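Local coordinates for DNA mismatch repair protein MutS (Thermus aquaticus, PDB 1EWQ), which recognises and binds mismatched DNA for repair and has a weak ATPase activity, at residues E429-K439 and L450-P461; F78-L86 and T120-P128. All blocks are in the same frame, centred on the assembly; numbering follows the deposited sequence.

Interaction 1 of 2, residues E429-K439 and L450-P461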
loop_
_atom_site.group_PDB
_atom_site.type_symbol
_atom_site.label_atom_id
_atom_site.label_comp_id
_atom_site.label_asym_id
_atom_site.label_seq_id
_atom_site.Cartn_x
_atom_site.Cartn_y
_atom_site.Cartn_z
ATOM N N GLU C 429 -18.532 -56.265 -26.402
ATOM C CA GLU C 429 -18.351 -55.797 -27.766
ATOM C C GLU C 429 -16.979 -56.072 -28.385
ATOM O O GLU C 429 -16.887 -56.269 -29.596
ATOM C CB GLU C 429 -18.690 -54.310 -27.857
ATOM C CG GLU C 429 -20.183 -54.041 -27.739
ATOM C CD GLU C 429 -20.996 -54.848 -28.739
ATOM O OE1 GLU C 429 -20.849 -54.627 -29.958
ATOM O OE2 GLU C 429 -21.784 -55.711 -28.306
ATOM N N ARG C 430 -15.923 -56.090 -27.572
ATOM C CA ARG C 430 -14.590 -56.378 -28.092
ATOM C C ARG C 430 -14.570 -57.780 -28.683
ATOM O O ARG C 430 -13.973 -58.012 -29.738
ATOM C CB ARG C 430 -13.528 -56.296 -26.992
ATOM C CG ARG C 430 -13.171 -54.886 -26.546
ATOM C CD ARG C 430 -11.967 -54.885 -25.606
ATOM N NE ARG C 430 -11.625 -53.537 -25.162
ATOM C CZ ARG C 430 -10.601 -53.237 -24.366
ATOM N NH1 ARG C 430 -9.798 -54.192 -23.913
ATOM N NH2 ARG C 430 -10.383 -51.975 -24.016
ATOM N N GLU C 431 -15.228 -58.715 -28.000
ATOM C CA GLU C 431 -15.270 -60.096 -28.462
ATOM C C GLU C 431 -16.244 -60.281 -29.628
ATOM O O GLU C 431 -15.934 -60.967 -30.600
ATOM C CB GLU C 431 -15.632 -61.034 -27.300
ATOM C CG GLU C 431 -15.428 -62.521 -27.615
ATOM C CD GLU C 431 -13.999 -62.853 -28.021
ATOM O OE1 GLU C 431 -13.457 -62.177 -28.924
ATOM O OE2 GLU C 431 -13.414 -63.798 -27.444
ATOM N N ARG C 432 -17.420 -59.672 -29.538
ATOM C CA ARG C 432 -18.393 -59.775 -30.626
ATOM C C ARG C 432 -17.796 -59.252 -31.940
ATOM O O ARG C 432 -17.787 -59.949 -32.957
ATOM C CB ARG C 432 -19.647 -58.951 -30.319
ATOM C CG ARG C 432 -20.574 -59.503 -29.250
ATOM C CD ARG C 432 -21.782 -58.581 -29.128
ATOM N NE ARG C 432 -22.867 -59.163 -28.342
ATOM C CZ ARG C 432 -24.102 -58.661 -28.285
ATOM N NH1 ARG C 432 -24.405 -57.560 -28.971
ATOM N NH2 ARG C 432 -25.042 -59.272 -27.564
ATOM N N THR C 433 -17.303 -58.017 -31.901
ATOM C CA THR C 433 -16.738 -57.367 -33.077
ATOM C C THR C 433 -15.333 -57.819 -33.427
ATOM O O THR C 433 -14.918 -57.707 -34.576
ATOM C CB THR C 433 -16.687 -55.833 -32.903
ATOM O OG1 THR C 433 -15.673 -55.493 -31.946
ATOM C CG2 THR C 433 -18.036 -55.300 -32.434
ATOM N N GLY C 434 -14.595 -58.314 -32.440
ATOM C CA GLY C 434 -13.233 -58.747 -32.688
ATOM C C GLY C 434 -12.268 -57.574 -32.768
ATOM O O GLY C 434 -11.132 -57.728 -33.202
ATOM N N ILE C 435 -12.721 -56.392 -32.359
ATOM C CA ILE C 435 -11.879 -55.206 -32.379
ATOM C C ILE C 435 -11.260 -55.055 -30.985
ATOM O O ILE C 435 -11.867 -54.491 -30.076
ATOM C CB ILE C 435 -12.707 -53.960 -32.729
ATOM C CG1 ILE C 435 -13.532 -54.232 -33.990
ATOM C CG2 ILE C 435 -11.788 -52.768 -32.952
ATOM C CD1 ILE C 435 -14.452 -53.096 -34.387
ATOM N N PRO C 436 -10.031 -55.560 -30.805
ATOM C CA PRO C 436 -9.324 -55.501 -29.522
ATOM C C PRO C 436 -9.249 -54.143 -28.828
ATOM O O PRO C 436 -9.436 -54.062 -27.617
ATOM C CB PRO C 436 -7.944 -56.069 -29.863
ATOM C CG PRO C 436 -7.768 -55.672 -31.294
ATOM C CD PRO C 436 -9.121 -56.013 -31.870
ATOM N N THR C 437 -8.984 -53.079 -29.583
ATOM C CA THR C 437 -8.882 -51.753 -28.983
ATOM C C THR C 437 -10.205 -51.002 -28.813
ATOM O O THR C 437 -10.206 -49.821 -28.472
ATOM C CB THR C 437 -7.917 -50.862 -29.782
ATOM O OG1 THR C 437 -8.301 -50.858 -31.163
ATOM C CG2 THR C 437 -6.491 -51.374 -29.647
ATOM N N LEU C 438 -11.330 -51.672 -29.050
ATOM C CA LEU C 438 -12.633 -51.022 -28.890
ATOM C C LEU C 438 -12.753 -50.541 -27.449
ATOM O O LEU C 438 -12.246 -51.178 -26.526
ATOM C CB LEU C 438 -13.773 -51.994 -29.213
ATOM C CG LEU C 438 -15.216 -51.501 -29.041
ATOM C CD1 LEU C 438 -16.149 -52.373 -29.856
ATOM C CD2 LEU C 438 -15.617 -51.512 -27.563
ATOM N N LYS C 439 -13.421 -49.414 -27.254
ATOM C CA LYS C 439 -13.573 -48.883 -25.914
ATOM C C LYS C 439 -14.916 -48.256 -25.626
ATOM O O LYS C 439 -15.597 -47.777 -26.524
ATOM C CB LYS C 439 -12.465 -47.853 -25.625
ATOM C CG LYS C 439 -11.145 -48.490 -25.204
ATOM C CD LYS C 439 -10.089 -47.457 -24.819
ATOM C CE LYS C 439 -9.636 -46.644 -26.018
ATOM N NZ LYS C 439 -8.518 -45.710 -25.673
ATOM N N LEU C 450 -19.314 -46.082 -27.603
ATOM C CA LEU C 450 -18.411 -47.150 -28.028
ATOM C C LEU C 450 -17.441 -46.444 -28.967
ATOM O O LEU C 450 -17.864 -45.676 -29.836
ATOM C CB LEU C 450 -19.182 -48.229 -28.793
ATOM C CG LEU C 450 -20.191 -49.037 -27.981
ATOM C CD1 LEU C 450 -21.287 -49.559 -28.891
ATOM C CD2 LEU C 450 -19.468 -50.177 -27.268
ATOM N N GLU C 451 -16.150 -46.701 -28.798
ATOM C CA GLU C 451 -15.135 -46.042 -29.609
ATOM C C GLU C 451 -14.262 -47.037 -30.373
ATOM O O GLU C 451 -13.723 -47.980 -29.795
ATOM C CB GLU C 451 -14.257 -45.164 -28.707
ATOM C CG GLU C 451 -13.224 -44.315 -29.433
ATOM C CD GLU C 451 -12.291 -43.588 -28.472
ATOM O OE1 GLU C 451 -11.306 -44.208 -28.003
ATOM O OE2 GLU C 451 -12.549 -42.401 -28.170
ATOM N N VAL C 452 -14.139 -46.814 -31.678
ATOM C CA VAL C 452 -13.328 -47.654 -32.559
ATOM C C VAL C 452 -12.397 -46.744 -33.352
ATOM O O VAL C 452 -12.788 -45.652 -33.765
ATOM C CB VAL C 452 -14.210 -48.451 -33.559
ATOM C CG1 VAL C 452 -13.329 -49.189 -34.559
ATOM C CG2 VAL C 452 -15.092 -49.452 -32.811
ATOM N N THR C 453 -11.166 -47.194 -33.559
ATOM C CA THR C 453 -10.176 -46.432 -34.321
ATOM C C THR C 453 -10.312 -46.691 -35.827
ATOM O O THR C 453 -10.855 -47.717 -36.247
ATOM C CB THR C 453 -8.749 -46.812 -33.912
ATOM O OG1 THR C 453 -8.537 -48.204 -34.184
ATOM C CG2 THR C 453 -8.532 -46.539 -32.433
ATOM N N ARG C 454 -9.789 -45.755 -36.617
ATOM C CA ARG C 454 -9.826 -45.810 -38.073
ATOM C C ARG C 454 -9.544 -47.173 -38.702
ATOM O O ARG C 454 -10.289 -47.610 -39.573
ATOM C CB ARG C 454 -8.862 -44.767 -38.663
ATOM C CG ARG C 454 -8.914 -44.656 -40.191
ATOM C CD ARG C 454 -8.027 -43.529 -40.694
ATOM N NE ARG C 454 -8.560 -42.211 -40.349
ATOM C CZ ARG C 454 -9.670 -41.691 -40.864
ATOM N NH1 ARG C 454 -10.380 -42.371 -41.755
ATOM N NH2 ARG C 454 -10.074 -40.488 -40.484
ATOM N N PRO C 455 -8.476 -47.868 -38.265
ATOM C CA PRO C 455 -8.154 -49.180 -38.833
ATOM C C PRO C 455 -9.273 -50.221 -38.744
ATOM O O PRO C 455 -9.216 -51.259 -39.413
ATOM C CB PRO C 455 -6.906 -49.599 -38.051
ATOM C CG PRO C 455 -6.250 -48.292 -37.752
ATOM C CD PRO C 455 -7.430 -47.450 -37.314
ATOM N N TYR C 456 -10.286 -49.968 -37.923
ATOM C CA TYR C 456 -11.375 -50.929 -37.821
ATOM C C TYR C 456 -12.727 -50.387 -38.269
ATOM O O TYR C 456 -13.745 -51.031 -38.038
ATOM C CB TYR C 456 -11.498 -51.466 -36.391
ATOM C CG TYR C 456 -10.260 -52.178 -35.894
ATOM C CD1 TYR C 456 -9.217 -51.472 -35.295
ATOM C CD2 TYR C 456 -10.118 -53.559 -36.046
ATOM C CE1 TYR C 456 -8.065 -52.124 -34.862
ATOM C CE2 TYR C 456 -8.968 -54.223 -35.616
ATOM C CZ TYR C 456 -7.948 -53.502 -35.029
ATOM O OH TYR C 456 -6.796 -54.149 -34.633
ATOM N N TYR C 457 -12.748 -49.219 -38.912
ATOM C CA TYR C 457 -14.011 -48.642 -39.375
ATOM C C TYR C 457 -14.882 -49.581 -40.227
ATOM O O TYR C 457 -16.093 -49.602 -40.060
ATOM C CB TYR C 457 -13.766 -47.348 -40.171
ATOM C CG TYR C 457 -13.392 -46.135 -39.335
ATOM C CD1 TYR C 457 -13.234 -46.230 -37.950
ATOM C CD2 TYR C 457 -13.178 -44.897 -39.939
ATOM C CE1 TYR C 457 -12.866 -45.117 -37.185
ATOM C CE2 TYR C 457 -12.816 -43.776 -39.190
ATOM C CZ TYR C 457 -12.657 -43.890 -37.816
ATOM O OH TYR C 457 -12.275 -42.792 -37.080
ATOM N N GLU C 458 -14.280 -50.350 -41.132
ATOM C CA GLU C 458 -15.052 -51.258 -41.994
ATOM C C GLU C 458 -15.400 -52.534 -41.227
ATOM O O GLU C 458 -15.994 -53.463 -41.769
ATOM C CB GLU C 458 -14.244 -51.634 -43.254
ATOM C CG GLU C 458 -13.428 -50.502 -43.876
ATOM C CD GLU C 458 -12.797 -50.891 -45.210
ATOM O OE1 GLU C 458 -11.795 -50.275 -45.613
ATOM O OE2 GLU C 458 -13.311 -51.809 -45.871
ATOM N N ARG C 459 -15.032 -52.550 -39.954
ATOM C CA ARG C 459 -15.251 -53.695 -39.084
ATOM C C ARG C 459 -16.422 -53.453 -38.106
ATOM O O ARG C 459 -16.852 -54.357 -37.385
ATOM C CB ARG C 459 -13.945 -53.943 -38.327
ATOM C CG ARG C 459 -13.486 -55.370 -38.256
ATOM C CD ARG C 459 -13.374 -56.071 -39.608
ATOM N NE ARG C 459 -13.540 -57.501 -39.369
ATOM C CZ ARG C 459 -13.771 -58.418 -40.299
ATOM N NH1 ARG C 459 -13.861 -58.083 -41.577
ATOM N NH2 ARG C 459 -13.955 -59.680 -39.935
ATOM N N VAL C 460 -16.942 -52.228 -38.102
ATOM C CA VAL C 460 -18.042 -51.835 -37.212
ATOM C C VAL C 460 -19.386 -52.483 -37.561
ATOM O O VAL C 460 -19.840 -52.420 -38.701
ATOM C CB VAL C 460 -18.218 -50.301 -37.228
ATOM C CG1 VAL C 460 -19.395 -49.900 -36.362
ATOM C CG2 VAL C 460 -16.946 -49.626 -36.752
ATOM N N PRO C 461 -20.048 -53.114 -36.576
ATOM C CA PRO C 461 -21.337 -53.740 -36.887
ATOM C C PRO C 461 -22.398 -52.722 -37.306
ATOM O O PRO C 461 -22.344 -51.547 -36.920
ATOM C CB PRO C 461 -21.689 -54.485 -35.597
ATOM C CG PRO C 461 -20.996 -53.700 -34.545
ATOM C CD PRO C 461 -19.670 -53.349 -35.173
HETATM O O HOH W 1 -16.961 -56.840 -36.586
HETATM O O HOH W 2 -10.896 -49.510 -31.839
HETATM O O HOH W 3 -10.468 -47.035 -29.381
HETATM O O HOH W 4 -9.421 -43.175 -26.711
#

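Interaction 2 of 2, residues F78-L86 and T120-P128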
loop_
_atom_site.group_PDB
_atom_site.type_symbol
_atom_site.label_atom_id
_atom_site.label_comp_id
_atom_site.label_asym_id
_atom_site.label_seq_id
_atom_site.Cartn_x
_atom_site.Cartn_y
_atom_site.Cartn_z
ATOM N N PHE C 78 -15.608 -17.242 -5.362
ATOM C CA PHE C 78 -16.343 -16.073 -4.881
ATOM C C PHE C 78 -15.673 -15.373 -3.696
ATOM O O PHE C 78 -15.313 -14.201 -3.787
ATOM C CB PHE C 78 -17.776 -16.454 -4.486
ATOM C CG PHE C 78 -18.479 -15.388 -3.689
ATOM C CD1 PHE C 78 -18.691 -14.122 -4.230
ATOM C CD2 PHE C 78 -18.887 -15.635 -2.380
ATOM C CE1 PHE C 78 -19.297 -13.116 -3.479
ATOM C CE2 PHE C 78 -19.492 -14.635 -1.619
ATOM C CZ PHE C 78 -19.696 -13.373 -2.172
ATOM N N GLU C 79 -15.516 -16.088 -2.583
ATOM C CA GLU C 79 -14.909 -15.497 -1.394
ATOM C C GLU C 79 -13.547 -14.858 -1.678
ATOM O O GLU C 79 -13.271 -13.756 -1.209
ATOM C CB GLU C 79 -14.787 -16.542 -0.268
ATOM C CG GLU C 79 -16.127 -16.935 0.364
ATOM C CD GLU C 79 -15.974 -17.782 1.615
ATOM O OE1 GLU C 79 -14.833 -17.941 2.094
ATOM O OE2 GLU C 79 -16.994 -18.287 2.136
ATOM N N ALA C 80 -12.706 -15.535 -2.455
ATOM C CA ALA C 80 -11.384 -15.003 -2.773
ATOM C C ALA C 80 -11.495 -13.654 -3.466
ATOM O O ALA C 80 -10.751 -12.730 -3.150
ATOM C CB ALA C 80 -10.612 -15.987 -3.653
ATOM N N TYR C 81 -12.420 -13.546 -4.419
ATOM C CA TYR C 81 -12.628 -12.296 -5.146
ATOM C C TYR C 81 -13.231 -11.240 -4.223
ATOM O O TYR C 81 -12.846 -10.075 -4.263
ATOM C CB TYR C 81 -13.561 -12.519 -6.339
ATOM C CG TYR C 81 -12.923 -13.164 -7.556
ATOM C CD1 TYR C 81 -11.976 -12.479 -8.326
ATOM C CD2 TYR C 81 -13.300 -14.445 -7.966
ATOM C CE1 TYR C 81 -11.430 -13.058 -9.483
ATOM C CE2 TYR C 81 -12.760 -15.033 -9.115
ATOM C CZ TYR C 81 -11.835 -14.337 -9.871
ATOM O OH TYR C 81 -11.352 -14.904 -11.034
ATOM N N ALA C 82 -14.184 -11.651 -3.392
ATOM C CA ALA C 82 -14.824 -10.724 -2.464
ATOM C C ALA C 82 -13.770 -10.173 -1.512
ATOM O O ALA C 82 -13.748 -8.973 -1.230
ATOM C CB ALA C 82 -15.914 -11.431 -1.684
ATOM N N GLU C 83 -12.900 -11.058 -1.024
ATOM C CA GLU C 83 -11.829 -10.662 -0.111
ATOM C C GLU C 83 -11.111 -9.462 -0.715
ATOM O O GLU C 83 -10.888 -8.450 -0.047
ATOM C CB GLU C 83 -10.835 -11.819 0.085
ATOM C CG GLU C 83 -9.698 -11.539 1.080
ATOM C CD GLU C 83 -8.708 -12.699 1.197
ATOM O OE1 GLU C 83 -9.125 -13.831 1.545
ATOM O OE2 GLU C 83 -7.505 -12.482 0.939
ATOM N N ARG C 84 -10.770 -9.575 -1.995
ATOM C CA ARG C 84 -10.072 -8.498 -2.673
ATOM C C ARG C 84 -10.924 -7.250 -2.800
ATOM O O ARG C 84 -10.461 -6.155 -2.506
ATOM C CB ARG C 84 -9.594 -8.950 -4.056
ATOM C CG ARG C 84 -8.293 -9.750 -4.036
ATOM C CD ARG C 84 -7.656 -9.764 -5.413
ATOM N NE ARG C 84 -8.369 -10.638 -6.335
ATOM C CZ ARG C 84 -8.283 -10.563 -7.659
ATOM N NH1 ARG C 84 -7.516 -9.645 -8.233
ATOM N NH2 ARG C 84 -8.962 -11.418 -8.412
ATOM N N LEU C 85 -12.167 -7.411 -3.237
ATOM C CA LEU C 85 -13.055 -6.270 -3.396
ATOM C C LEU C 85 -13.223 -5.541 -2.071
ATOM O O LEU C 85 -13.184 -4.311 -2.017
ATOM C CB LEU C 85 -14.418 -6.732 -3.910
ATOM C CG LEU C 85 -14.399 -7.341 -5.311
ATOM C CD1 LEU C 85 -15.733 -7.989 -5.618
ATOM C CD2 LEU C 85 -14.074 -6.246 -6.316
ATOM N N LEU C 86 -13.406 -6.303 -1.001
ATOM C CA LEU C 86 -13.582 -5.710 0.318
ATOM C C LEU C 86 -12.410 -4.829 0.715
ATOM O O LEU C 86 -12.596 -3.718 1.213
ATOM C CB LEU C 86 -13.773 -6.805 1.369
ATOM C CG LEU C 86 -15.169 -7.432 1.380
ATOM C CD1 LEU C 86 -15.159 -8.716 2.172
ATOM C CD2 LEU C 86 -16.160 -6.438 1.967
ATOM N N THR C 120 -19.694 -6.564 9.009
ATOM C CA THR C 120 -20.771 -7.538 9.181
ATOM C C THR C 120 -20.432 -8.883 8.544
ATOM O O THR C 120 -21.318 -9.689 8.268
ATOM C CB THR C 120 -22.083 -7.025 8.544
ATOM O OG1 THR C 120 -21.905 -6.901 7.128
ATOM C CG2 THR C 120 -22.471 -5.663 9.126
ATOM N N LEU C 121 -19.151 -9.130 8.322
ATOM C CA LEU C 121 -18.713 -10.369 7.692
ATOM C C LEU C 121 -18.954 -11.618 8.538
ATOM O O LEU C 121 -18.724 -11.630 9.753
ATOM C CB LEU C 121 -17.225 -10.266 7.337
ATOM C CG LEU C 121 -16.866 -9.094 6.414
ATOM C CD1 LEU C 121 -15.343 -9.026 6.253
ATOM C CD2 LEU C 121 -17.584 -9.250 5.056
ATOM N N LEU C 122 -19.418 -12.670 7.876
ATOM C CA LEU C 122 -19.677 -13.946 8.525
ATOM C C LEU C 122 -18.818 -15.059 7.935
ATOM O O LEU C 122 -18.758 -16.152 8.484
ATOM C CB LEU C 122 -21.156 -14.311 8.395
ATOM C CG LEU C 122 -22.008 -13.561 9.416
ATOM C CD1 LEU C 122 -23.427 -13.400 8.911
ATOM C CD2 LEU C 122 -21.955 -14.302 10.733
ATOM N N GLN C 123 -18.159 -14.783 6.812
ATOM C CA GLN C 123 -17.314 -15.781 6.171
ATOM C C GLN C 123 -15.940 -15.870 6.853
ATOM O O GLN C 123 -15.226 -14.874 6.975
ATOM C CB GLN C 123 -17.131 -15.458 4.684
ATOM C CG GLN C 123 -18.420 -15.454 3.839
ATOM C CD GLN C 123 -19.265 -14.194 4.011
ATOM O OE1 GLN C 123 -18.817 -13.194 4.575
ATOM N NE2 GLN C 123 -20.493 -14.237 3.504
ATOM N N GLU C 124 -15.586 -17.073 7.288
ATOM C CA GLU C 124 -14.318 -17.338 7.961
ATOM C C GLU C 124 -13.094 -16.784 7.226
ATOM O O GLU C 124 -12.236 -16.155 7.840
ATOM C CB GLU C 124 -14.176 -18.858 8.187
ATOM C CG GLU C 124 -12.810 -19.361 8.660
ATOM C CD GLU C 124 -12.788 -20.886 8.927
ATOM O OE1 GLU C 124 -13.459 -21.656 8.191
ATOM O OE2 GLU C 124 -12.085 -21.320 9.867
ATOM N N SER C 125 -13.030 -16.990 5.914
ATOM C CA SER C 125 -11.893 -16.528 5.108
ATOM C C SER C 125 -11.786 -15.019 4.898
ATOM O O SER C 125 -10.776 -14.543 4.374
ATOM C CB SER C 125 -11.913 -17.192 3.728
ATOM O OG SER C 125 -12.811 -16.526 2.854
ATOM N N LEU C 126 -12.817 -14.270 5.285
ATOM C CA LEU C 126 -12.797 -12.817 5.114
ATOM C C LEU C 126 -12.661 -12.117 6.468
ATOM O O LEU C 126 -12.655 -10.891 6.547
ATOM C CB LEU C 126 -14.088 -12.349 4.436
ATOM C CG LEU C 126 -14.567 -13.179 3.245
ATOM C CD1 LEU C 126 -15.837 -12.574 2.655
ATOM C CD2 LEU C 126 -13.464 -13.239 2.204
ATOM N N LEU C 127 -12.555 -12.909 7.527
ATOM C CA LEU C 127 -12.446 -12.383 8.876
ATOM C C LEU C 127 -11.068 -12.536 9.495
ATOM O O LEU C 127 -10.325 -13.458 9.165
ATOM C CB LEU C 127 -13.443 -13.094 9.788
ATOM C CG LEU C 127 -14.916 -12.722 9.653
ATOM C CD1 LEU C 127 -15.778 -13.798 10.316
ATOM C CD2 LEU C 127 -15.143 -11.345 10.274
ATOM N N PRO C 128 -10.713 -11.621 10.410
ATOM C CA PRO C 128 -9.418 -11.681 11.089
ATOM C C PRO C 128 -9.668 -12.567 12.309
ATOM O O PRO C 128 -10.819 -12.892 12.601
ATOM C CB PRO C 128 -9.165 -10.228 11.462
ATOM C CG PRO C 128 -10.535 -9.746 11.816
ATOM C CD PRO C 128 -11.415 -10.362 10.720
HETATM O O HOH W 5 -14.971 -18.944 4.618
HETATM O O HOH W 6 -11.341 -15.793 0.876
#

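Interaction 1 of 2, residues E429-K439 and L450-P461
Ile435 lies over one face of the Tyr456 ring in a CH-pi contact, its CG2 3.7 Å from the ring centroid and 24° off the normal. The packing joins the C-terminal end of the long helix 406-433 to the four-stranded antiparallel sheet at its tip, which corresponds to domain IV, the DNA-binding domain inserted between the long helices of MutS proteins. CG2 of Ile435 stands anti to the backbone N, which lays it on the ring, while CG1 carries CD1 past Tyr456 CB to Val452 CG2, 4.0 Å away. On the helix side, Thr433 CG2 meets the Pro461 ring at CD (3.7 Å), and Leu450 CD2 touches both Glu429 CG and Leu438 CD2; Tyr464 adds to this apolar layer.

Thr433 OG1 serves twice: it donates to Glu429 O, from the face opposite to that used by Thr433 N, and accepts from Ile435 N in an ST turn. Arg430 NE bonds to Leu438 O, tying the helix to the type I turn 435-438. Beyond the turn, Lys439 and Glu451 form an antiparallel hydrogen-bonded pair, with Lys439 N to Glu451 O at 2.9 Å and Glu451 N to Lys439 O at 2.6 Å. Glu451 OE2 pairs with Arg475, whereas its OE1 makes a long salt bridge to Lys439 NZ (3.9 Å), spanned by a water 2.9 Å from NZ.

Interaction 2 of 2, residues F78-L86 and T120-P128
Leu86 and Leu121 reach toward each other tip to tip, CD1 of the first 3.8 Å from CD2 of the second, and Leu126 crosses Leu86 at about a right angle. The two methyls of Leu126 divide the helix surface between them: CD1 lies 3.9 Å from Leu86 CD1 and also faces Ala82 CB, while CD2 sits 3.7 Å from Glu83 CB and packs against the backbone at Glu79 O. Leu126 CG is anti to its carbonyl carbon (chi1 -44°), an orientation that brings both methyls to the helix although the CB itself does not point there.

This is side-chain packing of helix 78-87 against the segment that leads out of strand 110-116, within the mismatch-recognition domain I of MutS. Leu116 of that strand, the edge strand of a mixed sheet, touches both Ala82 and Gln123, so the helix and the outgoing loop share a neighbour.

Toward the N-terminal start of the helix the contact turns polar. Glu79, extended beyond CG, crosses Gln123 obliquely, its carboxylate plane 75° from the amide plane, and OE2 rests against the aliphatic Gln123 CG at 3.6 Å. Ser125 OG donates to Glu79 OE1 at 2.6 Å, arriving on the anti side and 31° out of the carboxylate plane. One water donates to the same OE1 and accepts from Ser125 N. A second donates to Ser125 OG and to Glu83 OE1, bridging the hydroxyl to a carboxylate one helical turn past Glu79, with 3.0 Å from that water to Glu83 OE1.

How the interactions relate
Interaction 1 and interaction 2 do not touch: their centres are about 54 Å apart and their nearest atoms about 32 Å. Interaction 2 belongs to the mismatch-recognition domain I and interaction 1 to the DNA-binding sheet at the tip of helix 406-433; interaction 2 is complete about 300 residues before interaction 1 begins. Both approach the bound heteroduplex, with nearest atoms about 6 Å from the DNA for interaction 1 and about 4 Å for interaction 2, where Tyr81 packs on a phosphate. The centre of interaction 1 is about 63 Å from the centre of the chain and that of interaction 2 about 12 Å, so one sits at an extremity and the other near the middle of the subunit. Neither lies at the predicted ATP site, residues 583-590.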